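Local coordinates for protein extracellular ligand-binding receptor (Sphaerobacter thermophilus, PDB 4ZPJ) that probably binds a small extracellular solute for delivery to an ABC transporter, and carries zinc ions in its crystal structure, at residues R76-A81 with V94-E99; V121-G126 with R346-A351. All coordinates share one frame; numbering follows the deposited sequence.

Contact 1 of 2, residues R76-A81 with V94-E99; sequences RGLTLA and VELIIE. With ZN (zinc ion), chain L; ZN (zinc ion), chain H.
L96 and T79 bring strand 94-99 and helix 76-81 together through methyl groups, burying 87 Å² in all. Traced outward, the L96 side chain leaves the strand on the helix-facing side. Its CB lies 3.4 Å from CD1 of I98, the next residue on the same face of the strand. CG sits anti to the carbonyl carbon (chi1 -65°) and chi2 of -174° extends CD1 straight on toward the helix. CD1 therefore does the touching: it is 3.8 Å from CG2 of T79, with the two side chains crossing obliquely, and 4.3 Å from CD1 of L78. CD2 stops 4.6 Å from that same L78 CD1. T79 turns its methyl to L96, while its OG1 is hydrogen-bonded to the carbonyl of L75 within the helix. The parallel neighbours 55-61 and 92-100 are joined through helix 68-84, so the contact seats the helix of a beta-alpha-beta crossover on its own second strand, as in type I periplasmic binding folds. Alternation along the strand sends E95 and E99 to the other face. E95 binds one zinc ion through OE1 at 2.2 Å. E99 grips a second zinc ion with both carboxylate oxygens, OE2 at 2.3 Å and OE1 at 2.6 Å, and NZ of K111 is hydrogen-bonded to OE1. A water on this second ion donates to the carbonyl O of I98.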
loop_
_atom_site.group_PDB
_atom_site.type_symbol
_atom_site.label_atom_id
_atom_site.label_comp_id
_atom_site.label_asym_id
_atom_site.label_seq_id
_atom_site.Cartn_x
_atom_site.Cartn_y
_atom_site.Cartn_z
ATOM N N ARG A 76 4.943 6.179 11.691
ATOM C CA ARG A 76 5.316 5.130 12.661
ATOM C C ARG A 76 6.220 4.049 12.098
ATOM O O ARG A 76 7.177 3.633 12.747
ATOM C CB ARG A 76 4.080 4.442 13.209
ATOM C CG ARG A 76 3.216 5.341 14.083
ATOM C CD ARG A 76 2.047 4.569 14.686
ATOM N NE ARG A 76 1.160 3.957 13.711
ATOM C CZ ARG A 76 -0.069 4.407 13.392
ATOM N NH1 ARG A 76 -0.599 5.521 13.946
ATOM N NH2 ARG A 76 -0.791 3.745 12.494
ATOM N N GLY A 77 5.924 3.545 10.909
ATOM C CA GLY A 77 6.791 2.488 10.317
ATOM C C GLY A 77 8.209 2.998 10.047
ATOM O O GLY A 77 9.209 2.349 10.325
ATOM N N LEU A 78 8.261 4.177 9.475
ATOM C CA LEU A 78 9.495 4.816 9.070
ATOM C C LEU A 78 10.418 5.076 10.250
ATOM O O LEU A 78 11.603 4.745 10.161
ATOM C CB LEU A 78 9.086 6.082 8.361
ATOM C CG LEU A 78 9.916 7.019 7.538
ATOM C CD1 LEU A 78 10.978 7.627 8.419
ATOM C CD2 LEU A 78 10.450 6.377 6.266
ATOM N N THR A 79 9.903 5.624 11.362
ATOM C CA THR A 79 10.755 5.925 12.489
ATOM C C THR A 79 11.189 4.682 13.230
ATOM O O THR A 79 12.300 4.622 13.696
ATOM C CB THR A 79 10.129 6.926 13.489
ATOM O OG1 THR A 79 8.800 6.520 13.830
ATOM C CG2 THR A 79 10.058 8.251 12.847
ATOM N N LEU A 80 10.304 3.713 13.354
ATOM C CA LEU A 80 10.687 2.428 13.880
ATOM C C LEU A 80 11.895 1.827 13.137
ATOM O O LEU A 80 12.806 1.354 13.791
ATOM C CB LEU A 80 9.498 1.471 13.820
ATOM C CG LEU A 80 9.854 0.126 14.400
ATOM C CD1 LEU A 80 10.145 0.288 15.877
ATOM C CD2 LEU A 80 8.751 -0.887 14.209
ATOM N N ALA A 81 11.925 1.901 11.800
ATOM C CA ALA A 81 13.070 1.350 11.015
ATOM C C ALA A 81 14.290 2.145 11.197
ATOM O O ALA A 81 15.350 1.574 11.337
ATOM C CB ALA A 81 12.791 1.311 9.547
ATOM N N VAL A 94 21.233 11.201 11.694
ATOM C CA VAL A 94 20.101 11.543 10.832
ATOM C C VAL A 94 19.235 12.585 11.520
ATOM O O VAL A 94 19.064 12.544 12.724
ATOM C CB VAL A 94 19.195 10.326 10.562
ATOM C CG1 VAL A 94 18.036 10.713 9.654
ATOM C CG2 VAL A 94 19.973 9.213 9.916
ATOM N N GLU A 95 18.703 13.531 10.767
ATOM C CA GLU A 95 17.589 14.293 11.271
ATOM C C GLU A 95 16.419 14.321 10.296
ATOM O O GLU A 95 16.538 14.741 9.148
ATOM C CB GLU A 95 17.996 15.698 11.743
ATOM C CG GLU A 95 18.673 16.578 10.725
ATOM C CD GLU A 95 19.101 17.923 11.304
ATOM O OE1 GLU A 95 18.634 18.956 10.777
ATOM O OE2 GLU A 95 19.889 17.959 12.292
ATOM N N LEU A 96 15.289 13.865 10.793
ATOM C CA LEU A 96 14.047 13.926 10.070
ATOM C C LEU A 96 13.385 15.279 10.167
ATOM O O LEU A 96 13.159 15.760 11.241
ATOM C CB LEU A 96 13.103 12.939 10.692
ATOM C CG LEU A 96 13.519 11.509 10.564
ATOM C CD1 LEU A 96 12.378 10.679 11.125
ATOM C CD2 LEU A 96 13.822 11.154 9.132
ATOM N N ILE A 97 13.083 15.879 9.036
ATOM C CA ILE A 97 12.325 17.107 8.971
ATOM C C ILE A 97 10.956 16.731 8.383
ATOM O O ILE A 97 10.864 16.300 7.223
ATOM C CB ILE A 97 13.022 18.203 8.132
ATOM C CG1 ILE A 97 14.291 18.720 8.832
ATOM C CG2 ILE A 97 12.107 19.433 8.011
ATOM C CD1 ILE A 97 15.532 17.983 8.456
ATOM N N ILE A 98 9.920 16.838 9.207
ATOM C CA ILE A 98 8.604 16.345 8.876
ATOM C C ILE A 98 7.696 17.517 8.527
ATOM O O ILE A 98 7.518 18.438 9.341
ATOM C CB ILE A 98 7.931 15.545 10.022
ATOM C CG1 ILE A 98 8.469 14.119 10.177
ATOM C CG2 ILE A 98 6.428 15.372 9.762
ATOM C CD1 ILE A 98 9.908 13.999 10.580
ATOM N N GLU A 99 7.093 17.457 7.336
ATOM C CA GLU A 99 6.074 18.413 6.928
ATOM C C GLU A 99 4.742 17.770 6.585
ATOM O O GLU A 99 4.661 16.771 5.818
ATOM C CB GLU A 99 6.594 19.211 5.751
ATOM C CG GLU A 99 7.757 20.119 6.131
ATOM C CD GLU A 99 7.360 21.165 7.121
ATOM O OE1 GLU A 99 6.130 21.435 7.210
ATOM O OE2 GLU A 99 8.254 21.738 7.804
HETATM ZN ZN ZN L . 18.076 20.240 12.513
HETATM ZN ZN ZN H . 6.850 23.041 9.087
HETATM O O HOH W 1 7.657 21.291 10.482
HETATM O O HOH W 2 6.402 24.011 7.913
HETATM O O HOH W 3 18.421 19.093 13.786
#

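Contact 2 of 2, residues V121-G126 with R346-A351; sequences VHLIAG and RVIAEA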
loop_
_atom_site.group_PDB
_atom_site.type_symbol
_atom_site.label_atom_id
_atom_site.label_comp_id
_atom_site.label_asym_id
_atom_site.label_seq_id
_atom_site.Cartn_x
_atom_site.Cartn_y
_atom_site.Cartn_z
ATOM N N VAL A 121 17.292 19.308 2.336
ATOM C CA VAL A 121 17.340 17.899 2.633
ATOM C C VAL A 121 17.994 17.129 1.499
ATOM O O VAL A 121 17.983 17.543 0.368
ATOM C CB VAL A 121 15.943 17.337 2.955
ATOM C CG1 VAL A 121 15.337 18.105 4.110
ATOM C CG2 VAL A 121 15.003 17.363 1.759
ATOM N N HIS A 122 18.555 15.977 1.820
ATOM C CA HIS A 122 19.279 15.178 0.850
ATOM C C HIS A 122 18.412 14.085 0.225
ATOM O O HIS A 122 18.812 13.459 -0.739
ATOM C CB HIS A 122 20.480 14.553 1.562
ATOM C CG HIS A 122 21.409 15.565 2.167
ATOM N ND1 HIS A 122 21.860 15.476 3.469
ATOM C CD2 HIS A 122 21.945 16.704 1.663
ATOM C CE1 HIS A 122 22.656 16.494 3.733
ATOM N NE2 HIS A 122 22.725 17.254 2.653
ATOM N N LEU A 123 17.225 13.878 0.794
ATOM C CA LEU A 123 16.328 12.814 0.430
ATOM C C LEU A 123 14.918 13.144 0.947
ATOM O O LEU A 123 14.782 13.695 2.030
ATOM C CB LEU A 123 16.851 11.497 1.051
ATOM C CG LEU A 123 15.979 10.283 0.729
ATOM C CD1 LEU A 123 16.767 8.987 0.584
ATOM C CD2 LEU A 123 14.908 10.118 1.790
ATOM N N ILE A 124 13.877 12.758 0.215
ATOM C CA ILE A 124 12.496 12.921 0.673
ATOM C C ILE A 124 11.784 11.595 0.690
ATOM O O ILE A 124 11.890 10.835 -0.261
ATOM C CB ILE A 124 11.743 13.936 -0.197
ATOM C CG1 ILE A 124 12.053 15.373 0.291
ATOM C CG2 ILE A 124 10.228 13.782 -0.125
ATOM C CD1 ILE A 124 11.502 16.416 -0.632
ATOM N N ALA A 125 11.051 11.318 1.768
ATOM C CA ALA A 125 10.245 10.099 1.893
ATOM C C ALA A 125 8.813 10.514 2.130
ATOM O O ALA A 125 8.556 11.579 2.694
ATOM C CB ALA A 125 10.734 9.226 3.050
ATOM N N GLY A 126 7.884 9.678 1.699
ATOM C CA GLY A 126 6.492 9.892 2.030
ATOM C C GLY A 126 5.595 9.977 0.808
ATOM O O GLY A 126 5.630 9.062 -0.078
ATOM N N ARG A 346 13.759 1.136 6.014
ATOM C CA ARG A 346 14.767 0.090 5.847
ATOM C C ARG A 346 15.544 0.312 4.562
ATOM O O ARG A 346 16.749 0.181 4.516
ATOM C CB ARG A 346 14.149 -1.313 5.750
ATOM C CG ARG A 346 14.040 -2.117 7.003
ATOM C CD ARG A 346 15.352 -2.365 7.759
ATOM N NE ARG A 346 16.279 -3.299 7.140
ATOM C CZ ARG A 346 16.112 -4.615 7.115
ATOM N NH1 ARG A 346 15.042 -5.191 7.641
ATOM N NH2 ARG A 346 17.027 -5.362 6.548
ATOM N N VAL A 347 14.833 0.644 3.504
ATOM C CA VAL A 347 15.476 1.014 2.259
ATOM C C VAL A 347 16.489 2.143 2.522
ATOM O O VAL A 347 17.631 2.082 2.064
ATOM C CB VAL A 347 14.432 1.508 1.251
ATOM C CG1 VAL A 347 15.087 2.279 0.135
ATOM C CG2 VAL A 347 13.606 0.337 0.713
ATOM N N ILE A 348 16.077 3.162 3.282
ATOM C CA ILE A 348 16.901 4.337 3.449
ATOM C C ILE A 348 18.082 3.904 4.229
ATOM O O ILE A 348 19.203 4.207 3.872
ATOM C CB ILE A 348 16.151 5.435 4.201
ATOM C CG1 ILE A 348 15.160 6.082 3.247
ATOM C CG2 ILE A 348 17.110 6.460 4.720
ATOM C CD1 ILE A 348 14.127 6.906 3.923
ATOM N N ALA A 349 17.829 3.119 5.271
ATOM C CA ALA A 349 18.887 2.624 6.153
ATOM C C ALA A 349 19.891 1.740 5.427
ATOM O O ALA A 349 21.077 1.847 5.675
ATOM C CB ALA A 349 18.294 1.888 7.348
ATOM N N GLU A 350 19.421 0.887 4.526
ATOM C CA GLU A 350 20.306 0.014 3.782
ATOM C C GLU A 350 21.106 0.827 2.786
ATOM O O GLU A 350 22.299 0.574 2.590
ATOM C CB GLU A 350 19.515 -1.058 3.036
ATOM C CG GLU A 350 18.751 -1.954 3.972
ATOM C CD GLU A 350 19.538 -3.175 4.451
ATOM O OE1 GLU A 350 20.327 -3.745 3.677
ATOM O OE2 GLU A 350 19.341 -3.590 5.603
ATOM N N ALA A 351 20.464 1.819 2.155
ATOM C CA ALA A 351 21.198 2.604 1.164
ATOM C C ALA A 351 22.267 3.444 1.862
ATOM O O ALA A 351 23.413 3.499 1.412
ATOM C CB ALA A 351 20.290 3.482 0.341
#
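This is a buried, wholly apolar helix-on-sheet contact in the N-terminal lobe, where helix 336-354 lies over the central strand 123-126. The evidence is a summed buried area of 98 Å², spread over three buried residues, with the backbones 8.9 Å apart at their nearest CA atoms, those of A125 and I348. I348 supplies the whole helix side of it. Its CG1 stands anti to the carbonyl carbon and chi2 is near extended (165°), which drives CD1 down to the strand. There the methyl rests against both L123 and A125, two residues apart on one face of the strand: CD1 of I348 is 3.9 Å from CD2 of L123 and 4.2 Å from CB of A125. L123 approaches at a slant, its CG anti to the backbone N. Its chi2 of 147° departs from a staggered value and leaves both methyls, CD1 and CD2, 4.3 Å from CG1 of I348. A125 offers only its CB to the isoleucine tip, which lies slightly nearer the leucine methyl.

On another side of the helix, R346 and E350, one turn apart, form a salt bridge. NH2 of R346 reaches OE2 of E350 at 3.1 Å, nearly within the guanidinium plane but from well above the carboxylate plane; NE adds a weak second bond to the same oxygen. F374 makes a cation-pi contact with R346.

Strand 123-126 runs parallel between strands 55-61 and 147-149, and I57 of the former touches both L123 and I348. On the helix, V347 packs against F381 and F383 of strand 379-383 and, together with A351, meets L369 of helix 362-371.

Overall arrangement
Contacts 1 and 2 place two helices, 68-84 and 336-354, on one face of the same sheet, with centres 9 Å apart. I57 of the strand between 92-100 and 123-126 joins them, touching L96, L123 and I348. L78 also spans the gap: its CD2 is 4.3 Å from CB of A125 and 4.4 Å from CD1 of I348. The helices themselves meet where CB of A81 lies 3.7 Å from the backbone N of R346. Contact 1 is local in sequence, whereas contact 2 brings the chain back after 219 intervening residues. Between side chains, zinc ligands E95 and E99 lie about 11 Å from L123 and A125, respectively, but zinc ligand H329 about 6 Å from T79.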